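Local coordinates for glucosamine kinase (Streptacidiphilus jiangxiensis, PDB 6HWJ), which catalyses the magnesium-dependent transfer of phosphate from ATP to D-glucosamine, giving D-glucosamine 6-phosphate, and acts more weakly on glucose, at residues A[1-5]-A[6-10]; A[299-303]-A[304-308]; A[239-243]-A[244-248]; A[382-386]-A[387-391]; A[172-176]-A[177-181]. All blocks are in the same frame, centred on the assembly; numbering follows the deposited sequence.

Interaction 1: residues A[1-5]-A[6-10]; sequences MTPNW and SELVA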
# COMPACT_ATOMS: atom_id res chain seq x y z
N MET A 1 -10.26 -5.78 45.06
CA MET A 1 -9.94 -6.56 43.83
C MET A 1 -9.25 -5.66 42.81
O MET A 1 -9.44 -4.45 42.80
CB MET A 1 -11.20 -7.15 43.22
N THR A 2 -8.43 -6.27 41.95
CA THR A 2 -7.78 -5.51 40.90
C THR A 2 -8.83 -4.82 40.04
O THR A 2 -9.86 -5.42 39.72
CB THR A 2 -6.90 -6.40 40.03
OG1 THR A 2 -7.55 -7.67 39.84
CG2 THR A 2 -5.53 -6.60 40.66
N PRO A 3 -8.62 -3.56 39.65
CA PRO A 3 -9.60 -2.90 38.78
C PRO A 3 -9.77 -3.69 37.50
O PRO A 3 -8.93 -4.50 37.10
CB PRO A 3 -8.99 -1.52 38.52
CG PRO A 3 -7.97 -1.32 39.60
CD PRO A 3 -7.46 -2.70 39.94
N ASN A 4 -10.91 -3.47 36.85
CA ASN A 4 -11.07 -3.98 35.51
C ASN A 4 -10.19 -3.17 34.55
O ASN A 4 -9.60 -2.15 34.92
CB ASN A 4 -12.54 -3.95 35.09
CG ASN A 4 -13.13 -2.56 35.16
OD1 ASN A 4 -12.44 -1.57 34.96
ND2 ASN A 4 -14.42 -2.49 35.44
N TRP A 5 -10.11 -3.64 33.31
CA TRP A 5 -9.30 -2.95 32.33
C TRP A 5 -9.77 -1.51 32.13
O TRP A 5 -8.94 -0.61 31.94
CB TRP A 5 -9.35 -3.70 31.00
CG TRP A 5 -8.57 -4.98 30.96
CD1 TRP A 5 -9.07 -6.24 31.08
CD2 TRP A 5 -7.16 -5.13 30.76
NE1 TRP A 5 -8.08 -7.15 30.96
CE2 TRP A 5 -6.89 -6.50 30.75
CE3 TRP A 5 -6.11 -4.23 30.57
CZ2 TRP A 5 -5.61 -7.01 30.59
CZ3 TRP A 5 -4.84 -4.73 30.40
CH2 TRP A 5 -4.60 -6.11 30.41
N SER A 6 -11.08 -1.27 32.19
CA SER A 6 -11.61 0.07 31.99
C SER A 6 -11.07 1.04 33.04
O SER A 6 -10.68 2.16 32.72
CB SER A 6 -13.15 0.06 32.04
OG SER A 6 -13.67 -0.82 31.06
N GLU A 7 -11.08 0.62 34.31
CA GLU A 7 -10.60 1.48 35.38
C GLU A 7 -9.10 1.70 35.28
O GLU A 7 -8.60 2.79 35.59
CB GLU A 7 -10.93 0.88 36.75
CG GLU A 7 -12.40 0.71 37.05
CD GLU A 7 -12.63 -0.09 38.32
OE1 GLU A 7 -13.06 0.50 39.34
OE2 GLU A 7 -12.36 -1.31 38.32
N LEU A 8 -8.34 0.68 34.88
CA LEU A 8 -6.91 0.86 34.71
C LEU A 8 -6.62 1.87 33.61
O LEU A 8 -5.73 2.71 33.75
CB LEU A 8 -6.23 -0.48 34.41
CG LEU A 8 -6.07 -1.47 35.57
CD1 LEU A 8 -5.55 -2.80 35.04
CD2 LEU A 8 -5.14 -0.94 36.67
N VAL A 9 -7.34 1.78 32.49
CA VAL A 9 -7.07 2.69 31.38
C VAL A 9 -7.52 4.11 31.73
O VAL A 9 -6.82 5.09 31.45
CB VAL A 9 -7.74 2.18 30.09
CG1 VAL A 9 -7.59 3.19 28.97
CG2 VAL A 9 -7.12 0.84 29.67
N ALA A 10 -8.68 4.24 32.38
CA ALA A 10 -9.14 5.56 32.79
C ALA A 10 -8.17 6.21 33.76
O ALA A 10 -8.03 7.44 33.76
CB ALA A 10 -10.53 5.46 33.43
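N4 and E7 form a capping box at the start of helix 5-11. N4 is the N-cap residue. Its OD1 accepts from E7 N at 2.7 Å, and the donor meets the amide oxygen almost head-on (C=O...N angle 174°). The bond is returned by the carboxylate: E7 OE2 accepts from N4 N at 3.0 Å, through its anti lone pair. N4 CG sits between the backbone N and the carbonyl carbon (chi1 58°), which swings the amide back over the first helical turn. The two side chains cross at about a right angle. Their amide and carboxylate planes are 61° apart, so they do not stack.

Two backbone bonds begin the helix proper. L8 N donates to N4 O at 3.1 Å, and V9 N donates to W5 O at 2.9 Å.

The apolar part is smaller. P3 packs over the first turn, with its CB 3.6 Å from E7 CB. Its CG also reaches L8 CD2 at 4.1 Å, the two side chains crossing at about a right angle.

W5 points its indole away from this turn, onto L35, L38, L62 and V70 of the neighbouring strands. There it makes a cation-pi contact with R64, which also donates to P3 O.

N4 satisfies an early helical N-H, and E7 holds the backbone just before the helix. The negative charge of E7 lies at the amino end of the helix, where the helix dipole would probably stabilise it.

Interaction 2: residues A[299-303]-A[304-308]; sequences GDFHV and GQILR. With MG (magnesium ion), chain C.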
# COMPACT_ATOMS: atom_id res chain seq x y z
N GLY A 299 -4.00 0.08 -4.85
CA GLY A 299 -4.19 1.51 -4.66
C GLY A 299 -2.92 2.31 -4.47
O GLY A 299 -2.99 3.55 -4.46
N ASP A 300 -1.78 1.66 -4.33
CA ASP A 300 -0.50 2.36 -4.21
C ASP A 300 0.57 1.44 -4.80
O ASP A 300 1.56 1.10 -4.16
CB ASP A 300 -0.21 2.74 -2.76
CG ASP A 300 1.04 3.58 -2.60
OD1 ASP A 300 1.39 4.31 -3.54
OD2 ASP A 300 1.68 3.49 -1.53
N PHE A 301 0.33 1.01 -6.04
CA PHE A 301 0.98 -0.16 -6.62
C PHE A 301 2.15 0.29 -7.47
O PHE A 301 1.98 1.08 -8.41
CB PHE A 301 -0.05 -0.94 -7.44
CG PHE A 301 0.35 -2.35 -7.76
CD1 PHE A 301 0.67 -3.25 -6.76
CD2 PHE A 301 0.35 -2.80 -9.06
CE1 PHE A 301 1.02 -4.54 -7.06
CE2 PHE A 301 0.71 -4.10 -9.36
CZ PHE A 301 1.04 -4.97 -8.35
N HIS A 302 3.34 -0.21 -7.14
CA HIS A 302 4.57 0.12 -7.86
C HIS A 302 5.62 -0.89 -7.42
O HIS A 302 5.40 -1.70 -6.51
CB HIS A 302 5.00 1.56 -7.60
CG HIS A 302 5.22 1.88 -6.15
ND1 HIS A 302 6.37 1.54 -5.49
CD2 HIS A 302 4.44 2.53 -5.25
CE1 HIS A 302 6.30 1.95 -4.23
NE2 HIS A 302 5.13 2.55 -4.06
N VAL A 303 6.79 -0.83 -8.08
CA VAL A 303 7.78 -1.89 -7.86
C VAL A 303 8.28 -1.90 -6.43
O VAL A 303 8.77 -2.91 -5.95
CB VAL A 303 8.98 -1.78 -8.84
CG1 VAL A 303 8.51 -1.82 -10.26
CG2 VAL A 303 9.79 -0.52 -8.54
N GLY A 304 8.22 -0.75 -5.75
CA GLY A 304 8.63 -0.71 -4.35
C GLY A 304 7.74 -1.50 -3.42
O GLY A 304 8.12 -1.70 -2.26
N GLN A 305 6.56 -1.93 -3.88
CA GLN A 305 5.64 -2.72 -3.07
C GLN A 305 5.80 -4.21 -3.35
O GLN A 305 5.01 -5.01 -2.85
CB GLN A 305 4.19 -2.32 -3.34
CG GLN A 305 3.91 -0.81 -3.34
CD GLN A 305 4.01 -0.20 -1.97
OE1 GLN A 305 4.81 -0.63 -1.12
NE2 GLN A 305 3.18 0.83 -1.72
N ILE A 306 6.78 -4.59 -4.17
CA ILE A 306 6.98 -6.00 -4.53
C ILE A 306 8.31 -6.46 -3.95
O ILE A 306 9.38 -5.97 -4.35
CB ILE A 306 6.95 -6.22 -6.05
CG1 ILE A 306 5.69 -5.60 -6.68
CG2 ILE A 306 7.03 -7.72 -6.35
CD1 ILE A 306 4.38 -6.27 -6.30
N LEU A 307 8.25 -7.42 -3.04
CA LEU A 307 9.43 -8.10 -2.53
C LEU A 307 9.77 -9.29 -3.42
O LEU A 307 8.87 -9.97 -3.92
CB LEU A 307 9.19 -8.56 -1.11
CG LEU A 307 8.68 -7.48 -0.16
CD1 LEU A 307 8.35 -8.08 1.20
CD2 LEU A 307 9.67 -6.35 -0.02
N ARG A 308 11.07 -9.53 -3.63
CA ARG A 308 11.53 -10.67 -4.40
C ARG A 308 12.67 -11.37 -3.67
O ARG A 308 13.61 -10.71 -3.23
CB ARG A 308 12.00 -10.26 -5.81
CG ARG A 308 12.24 -11.44 -6.71
CD ARG A 308 12.62 -11.04 -8.10
NE ARG A 308 14.01 -10.62 -8.21
CZ ARG A 308 14.57 -10.22 -9.35
NH1 ARG A 308 15.84 -9.85 -9.36
NH2 ARG A 308 13.87 -10.19 -10.47
MG MG C . 5.44 0.41 0.57
O HOH W 1 7.44 0.30 -0.36
O HOH W 2 6.05 -1.37 1.35
O HOH W 3 6.59 1.05 2.30
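H302 turns its ring back over its own backbone (chi1 58°), and the Q305 chain bends at chi2 (-70°). Together these torsions lay Q305 CG over one face of the imidazole, a CH-pi contact 3.7 Å from CG to the ring centroid. The ring and the Q305 amide are stacked, their planes 21° apart. This is the active-site loop leading into strand 306-309. Its sequence is consistent with the catalytic loop of aminoglycoside phosphotransferase-like kinases. D300 binds D-glucosamine, and Q305 binds magnesium.

The Q305 amide is fixed at both ends. NE2 donates to D300 O at 2.9 Å, in the plane of both the amide and the carbonyl. OE1 binds the magnesium ion at 2.1 Å, and D317 binds it too. The D300 carboxylate stands almost perpendicular to this amide.

A short 3-10 turn closes the loop. Q305 N donates to H302 O at 2.9 Å, and I306 N to V303 O. G304 N makes a weak bond to H302 ND1 at the ring edge. On the buried side, I306 CD1 lies 3.9 Å from F301 CE1. Water 1, bound to the same magnesium ion, donates to G304 O at 2.8 Å.

Interaction 3: residues A[239-243]-A[244-248]; sequences TPATA and ADVAA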
# COMPACT_ATOMS: atom_id res chain seq x y z
N THR A 239 -18.29 -2.21 -8.63
CA THR A 239 -19.23 -1.08 -8.62
C THR A 239 -19.02 -0.28 -9.90
O THR A 239 -17.89 0.18 -10.16
CB THR A 239 -19.02 -0.20 -7.39
OG1 THR A 239 -19.14 -0.99 -6.19
CG2 THR A 239 -20.03 0.92 -7.37
N PRO A 240 -20.06 -0.04 -10.71
CA PRO A 240 -19.88 0.82 -11.89
C PRO A 240 -19.59 2.26 -11.49
O PRO A 240 -20.29 2.83 -10.65
CB PRO A 240 -21.22 0.70 -12.63
CG PRO A 240 -21.91 -0.50 -12.05
CD PRO A 240 -21.42 -0.60 -10.62
N ALA A 241 -18.54 2.83 -12.08
CA ALA A 241 -18.29 4.25 -11.92
C ALA A 241 -19.47 5.05 -12.45
O ALA A 241 -20.07 4.71 -13.46
CB ALA A 241 -17.01 4.64 -12.66
N THR A 242 -19.80 6.13 -11.74
CA THR A 242 -20.89 7.00 -12.13
C THR A 242 -20.36 8.15 -12.97
O THR A 242 -19.16 8.40 -13.04
CB THR A 242 -21.62 7.54 -10.90
OG1 THR A 242 -20.70 8.28 -10.10
CG2 THR A 242 -22.20 6.39 -10.08
N ALA A 243 -21.29 8.87 -13.62
CA ALA A 243 -20.91 10.10 -14.31
C ALA A 243 -20.20 11.05 -13.36
O ALA A 243 -19.17 11.64 -13.72
CB ALA A 243 -22.16 10.78 -14.90
N ALA A 244 -20.72 11.20 -12.14
CA ALA A 244 -20.08 12.08 -11.17
C ALA A 244 -18.68 11.60 -10.83
O ALA A 244 -17.76 12.41 -10.63
CB ALA A 244 -20.93 12.18 -9.91
N ASP A 245 -18.48 10.28 -10.73
CA ASP A 245 -17.16 9.74 -10.44
C ASP A 245 -16.14 10.18 -11.50
O ASP A 245 -15.10 10.76 -11.18
CB ASP A 245 -17.21 8.22 -10.37
CG ASP A 245 -17.87 7.71 -9.11
OD1 ASP A 245 -17.87 8.43 -8.09
OD2 ASP A 245 -18.39 6.57 -9.13
N VAL A 246 -16.43 9.89 -12.78
CA VAL A 246 -15.44 10.16 -13.81
C VAL A 246 -15.26 11.67 -13.96
O VAL A 246 -14.14 12.13 -14.23
CB VAL A 246 -15.84 9.51 -15.15
CG1 VAL A 246 -15.96 8.00 -14.98
CG2 VAL A 246 -17.15 10.10 -15.69
N ALA A 247 -16.33 12.44 -13.78
CA ALA A 247 -16.19 13.89 -13.80
C ALA A 247 -15.28 14.37 -12.68
O ALA A 247 -14.42 15.24 -12.89
CB ALA A 247 -17.57 14.55 -13.70
N ALA A 248 -15.44 13.82 -11.47
CA ALA A 248 -14.54 14.15 -10.38
C ALA A 248 -13.09 13.79 -10.71
O ALA A 248 -12.16 14.53 -10.36
CB ALA A 248 -14.97 13.42 -9.10
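The D245 carboxylate is the flat group of this contact, and T242 covers one of its faces. T242 OG1 lies over that face, 3.1 Å from D245 CG. T242 N approaches from the same side and donates to D245 OD2 at 3.0 Å. The N-H points almost straight at the oxygen (173°), but it comes from above the carboxylate plane, 37° out of it. A241 CA meets D245 OD2 at the edge, near the plane, at 3.6 Å. The other oxygen, D245 OD1, is hydrogen-bonded to a bis-tris molecule, probably from the crystallisation liquor.

A chi1 of 60° leaves T242 OG1 flanked by N and C of its own main chain. In that position it accepts from D245 N at 3.1 Å. With the return bond from T242 N to the carboxylate, this makes a capping box at the amino end of helix 243-263. T242 is the N-cap. The side chains of T242 and D245 pass each other at a slant.

The backbone takes up the helical pattern at once. V246 N donates to T242 O at 3.1 Å, and A247 N donates to A243 O at 3.0 Å. V246 turns one methyl, CG2, against A243 O. Its other methyl, CG1, packs on A241 CB at 4.2 Å, a small apolar contact on the buried side of the turn.

Just before the cap, the chain belongs to a sheet. T239 makes backbone bonds with L294, and A241 with G291 and T292. T239 OG1 bonds to R332.

Interaction 4: residues A[382-386]-A[387-391]; sequences TTLAR and LDADD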
# COMPACT_ATOMS: atom_id res chain seq x y z
N THR A 382 -3.33 -12.01 -20.53
CA THR A 382 -3.40 -13.47 -20.66
C THR A 382 -3.85 -14.12 -19.36
O THR A 382 -4.67 -15.04 -19.36
CB THR A 382 -2.05 -14.02 -21.10
OG1 THR A 382 -1.65 -13.40 -22.32
CG2 THR A 382 -2.13 -15.53 -21.34
N THR A 383 -3.31 -13.65 -18.23
CA THR A 383 -3.69 -14.23 -16.94
C THR A 383 -5.14 -13.91 -16.58
O THR A 383 -5.90 -14.81 -16.16
CB THR A 383 -2.73 -13.77 -15.86
OG1 THR A 383 -1.40 -14.19 -16.19
CG2 THR A 383 -3.11 -14.35 -14.49
N LEU A 384 -5.56 -12.65 -16.77
CA LEU A 384 -6.98 -12.34 -16.55
C LEU A 384 -7.88 -13.26 -17.37
O LEU A 384 -8.91 -13.74 -16.88
CB LEU A 384 -7.29 -10.89 -16.90
CG LEU A 384 -6.85 -9.81 -15.92
CD1 LEU A 384 -7.40 -8.45 -16.38
CD2 LEU A 384 -7.30 -10.10 -14.50
N ALA A 385 -7.51 -13.52 -18.63
CA ALA A 385 -8.33 -14.38 -19.47
C ALA A 385 -8.31 -15.82 -18.97
O ALA A 385 -9.35 -16.49 -18.91
CB ALA A 385 -7.85 -14.31 -20.93
N ARG A 386 -7.13 -16.32 -18.58
CA ARG A 386 -7.04 -17.66 -18.00
C ARG A 386 -7.91 -17.78 -16.75
O ARG A 386 -8.43 -18.87 -16.46
CB ARG A 386 -5.58 -17.96 -17.67
CG ARG A 386 -5.31 -19.38 -17.24
CD ARG A 386 -3.81 -19.61 -17.04
NE ARG A 386 -3.49 -21.03 -17.02
CZ ARG A 386 -2.25 -21.52 -16.89
NH1 ARG A 386 -1.22 -20.70 -16.79
NH2 ARG A 386 -2.07 -22.84 -16.88
N LEU A 387 -8.08 -16.70 -16.00
CA LEU A 387 -8.90 -16.70 -14.80
C LEU A 387 -10.34 -16.25 -15.07
O LEU A 387 -11.09 -16.04 -14.12
CB LEU A 387 -8.27 -15.79 -13.73
CG LEU A 387 -6.85 -16.18 -13.32
CD1 LEU A 387 -6.25 -15.15 -12.39
CD2 LEU A 387 -6.83 -17.56 -12.67
N ASP A 388 -10.72 -16.10 -16.34
CA ASP A 388 -12.06 -15.64 -16.70
C ASP A 388 -12.43 -14.37 -15.93
O ASP A 388 -13.51 -14.26 -15.34
CB ASP A 388 -13.09 -16.74 -16.47
CG ASP A 388 -12.88 -17.94 -17.36
OD1 ASP A 388 -12.55 -17.75 -18.55
OD2 ASP A 388 -13.03 -19.08 -16.87
N ALA A 389 -11.50 -13.41 -15.92
CA ALA A 389 -11.69 -12.12 -15.25
C ALA A 389 -11.36 -10.97 -16.19
O ALA A 389 -10.94 -9.90 -15.74
CB ALA A 389 -10.83 -12.04 -14.00
N ASP A 390 -11.55 -11.17 -17.50
CA ASP A 390 -11.14 -10.18 -18.49
C ASP A 390 -11.80 -8.82 -18.25
O ASP A 390 -11.18 -7.77 -18.50
CB ASP A 390 -11.48 -10.66 -19.90
CG ASP A 390 -11.09 -12.11 -20.15
OD1 ASP A 390 -11.74 -13.01 -19.58
OD2 ASP A 390 -10.13 -12.33 -20.92
N ASP A 391 -13.05 -8.82 -17.80
CA ASP A 391 -13.87 -7.62 -17.82
C ASP A 391 -13.57 -6.63 -16.69
O ASP A 391 -14.16 -5.55 -16.67
CB ASP A 391 -15.36 -8.01 -17.75
CG ASP A 391 -15.66 -9.01 -16.65
OD1 ASP A 391 -14.74 -9.34 -15.87
OD2 ASP A 391 -16.82 -9.47 -16.56
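T383 and L387 lie side by side and point the same way. With T383 OG1 beside the backbone N (chi1 -61°), it is the methyl CG2 that meets L387 CD1, at 3.9 Å. The hydroxyl of T383 is engaged elsewhere: OG1 bonds to A379 O, one turn back, and to T224 OG1.

L384 and A389 make a second apolar pair, CD2 to CB at 4.1 Å. The leucine also lies against the A389 carbonyl. D390 folds back against the helix end, and its OD2 lies 3.0 Å from A385 CB, a tight contact.

Helix 362-386 ends in a Schellman motif, which brings A389 back beside L384. A389 N donates to L384 O at 2.8 Å, and D388 N donates to A385 O at 2.9 Å. D388 is the C-prime residue, and its positive phi (50°) reverses the chain at this point. Before it, L387 N donates to T383 O at 2.9 Å and makes a weak bond to L384 O.

The apolar side of this helix end rests on helix 212-234. T383 touches A227 and R228, L384 touches A227, and L387 touches A231. L384 is also covered by L392 and F393 from the loop that leads on to helix 398-416.

Interaction 5: residues A[172-176]-A[177-181]; sequences LAEGA and QPVLL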
# COMPACT_ATOMS: atom_id res chain seq x y z
N LEU A 172 -12.00 -4.71 14.33
CA LEU A 172 -13.09 -4.24 15.15
C LEU A 172 -14.33 -4.20 14.28
O LEU A 172 -14.32 -3.58 13.21
CB LEU A 172 -12.77 -2.86 15.72
CG LEU A 172 -13.70 -2.24 16.77
CD1 LEU A 172 -13.54 -2.90 18.12
CD2 LEU A 172 -13.41 -0.75 16.85
N ALA A 173 -15.38 -4.88 14.71
CA ALA A 173 -16.59 -5.04 13.89
C ALA A 173 -17.41 -3.77 14.00
O ALA A 173 -18.16 -3.58 14.96
CB ALA A 173 -17.39 -6.26 14.35
N GLU A 174 -17.27 -2.89 13.02
CA GLU A 174 -18.02 -1.64 12.98
C GLU A 174 -17.85 -1.02 11.60
O GLU A 174 -16.92 -1.36 10.86
CB GLU A 174 -17.56 -0.67 14.07
CG GLU A 174 -16.11 -0.22 13.90
CD GLU A 174 -15.78 1.00 14.73
OE1 GLU A 174 -15.95 0.94 15.98
OE2 GLU A 174 -15.38 2.03 14.14
N GLY A 175 -18.75 -0.10 11.28
CA GLY A 175 -18.64 0.63 10.03
C GLY A 175 -18.93 -0.24 8.82
O GLY A 175 -19.38 -1.38 8.92
N ALA A 176 -18.66 0.34 7.65
CA ALA A 176 -18.81 -0.40 6.40
C ALA A 176 -17.82 -1.55 6.34
O ALA A 176 -18.18 -2.68 5.96
CB ALA A 176 -18.62 0.53 5.21
N GLN A 177 -16.57 -1.29 6.70
CA GLN A 177 -15.50 -2.28 6.71
C GLN A 177 -14.99 -2.48 8.13
O GLN A 177 -14.82 -1.52 8.88
CB GLN A 177 -14.33 -1.83 5.82
CG GLN A 177 -14.46 -2.23 4.36
CD GLN A 177 -15.67 -1.61 3.69
OE1 GLN A 177 -16.79 -2.11 3.81
NE2 GLN A 177 -15.45 -0.51 2.98
N PRO A 178 -14.76 -3.72 8.55
CA PRO A 178 -14.08 -3.94 9.83
C PRO A 178 -12.80 -3.11 9.90
O PRO A 178 -12.07 -2.98 8.92
CB PRO A 178 -13.80 -5.44 9.83
CG PRO A 178 -14.90 -6.02 9.00
CD PRO A 178 -15.17 -5.00 7.92
N VAL A 179 -12.57 -2.52 11.06
CA VAL A 179 -11.45 -1.63 11.29
C VAL A 179 -10.24 -2.47 11.68
O VAL A 179 -10.30 -3.25 12.63
CB VAL A 179 -11.78 -0.61 12.40
CG1 VAL A 179 -10.54 0.19 12.80
CG2 VAL A 179 -12.90 0.32 11.94
N LEU A 180 -9.13 -2.29 10.96
CA LEU A 180 -7.92 -3.05 11.22
C LEU A 180 -7.27 -2.60 12.51
O LEU A 180 -7.00 -1.41 12.70
CB LEU A 180 -6.94 -2.89 10.07
CG LEU A 180 -5.52 -3.43 10.27
CD1 LEU A 180 -5.51 -4.95 10.40
CD2 LEU A 180 -4.62 -3.02 9.11
N LEU A 181 -6.99 -3.56 13.39
CA LEU A 181 -6.27 -3.31 14.63
C LEU A 181 -4.89 -3.94 14.62
O LEU A 181 -3.96 -3.35 15.19
CB LEU A 181 -7.06 -3.85 15.82
CG LEU A 181 -8.51 -3.38 15.97
CD1 LEU A 181 -9.12 -3.99 17.24
CD2 LEU A 181 -8.60 -1.87 15.99
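Q177 lies in the loop, and its O is 2.9 Å from E174 O. Both are acceptors, so no bond forms and the approach is probably unfavourable. P178 follows, and its CA makes a CA-H...O contact with L172 O at 3.4 Å.

V179 is the partner of L172 in an antiparallel, hydrogen-bonded pair. L172 N donates to V179 O at 2.8 Å, and V179 N donates to L172 O at 3.0 Å. The pair closes a beta hairpin whose loop, 173-178, joins strands 166-172 and 179-186.

L172 and V179 turn to the same face of the sheet, CB to CB 4.1 Å. E174 joins them there. Its chi1 of 64° starts the side chain off over its own backbone, and the extended chain from CG to OE2 runs past V179 CG2, with OE2 at 3.7 Å. Its carboxylate is held by a salt bridge to R57 and a bond from G142 N.

L180 packs on A148 and A149 of helix 148-157. L181 brings its CD1 to 4.1 Å from L172 CB. V179 and L181 both touch L138 of strand 137-138, and L181 also touches T59 of strand 57-65.

In the fold
All five contacts are local, and they follow one another along the chain without nesting or crossing. Interaction 1 starts helix 5-11, which lies against the N-terminal strands. Interaction 5 comes next and closes the hairpin between strands 166-172 and 179-186; the second strand runs on to A186, probably part of the ATP site. Interaction 3 passes from strand 239-240 into helix 243-263. Interaction 2 turns the active-site loop into strand 306-309, its centre about 8 Å from the centre of the chain. Interaction 4 ends helix 362-386. Interactions 1 and 4 lie on opposite sides of the chain's centre, about 55 Å apart between centres. Helix 212-234 touches both interaction 2 and interaction 4.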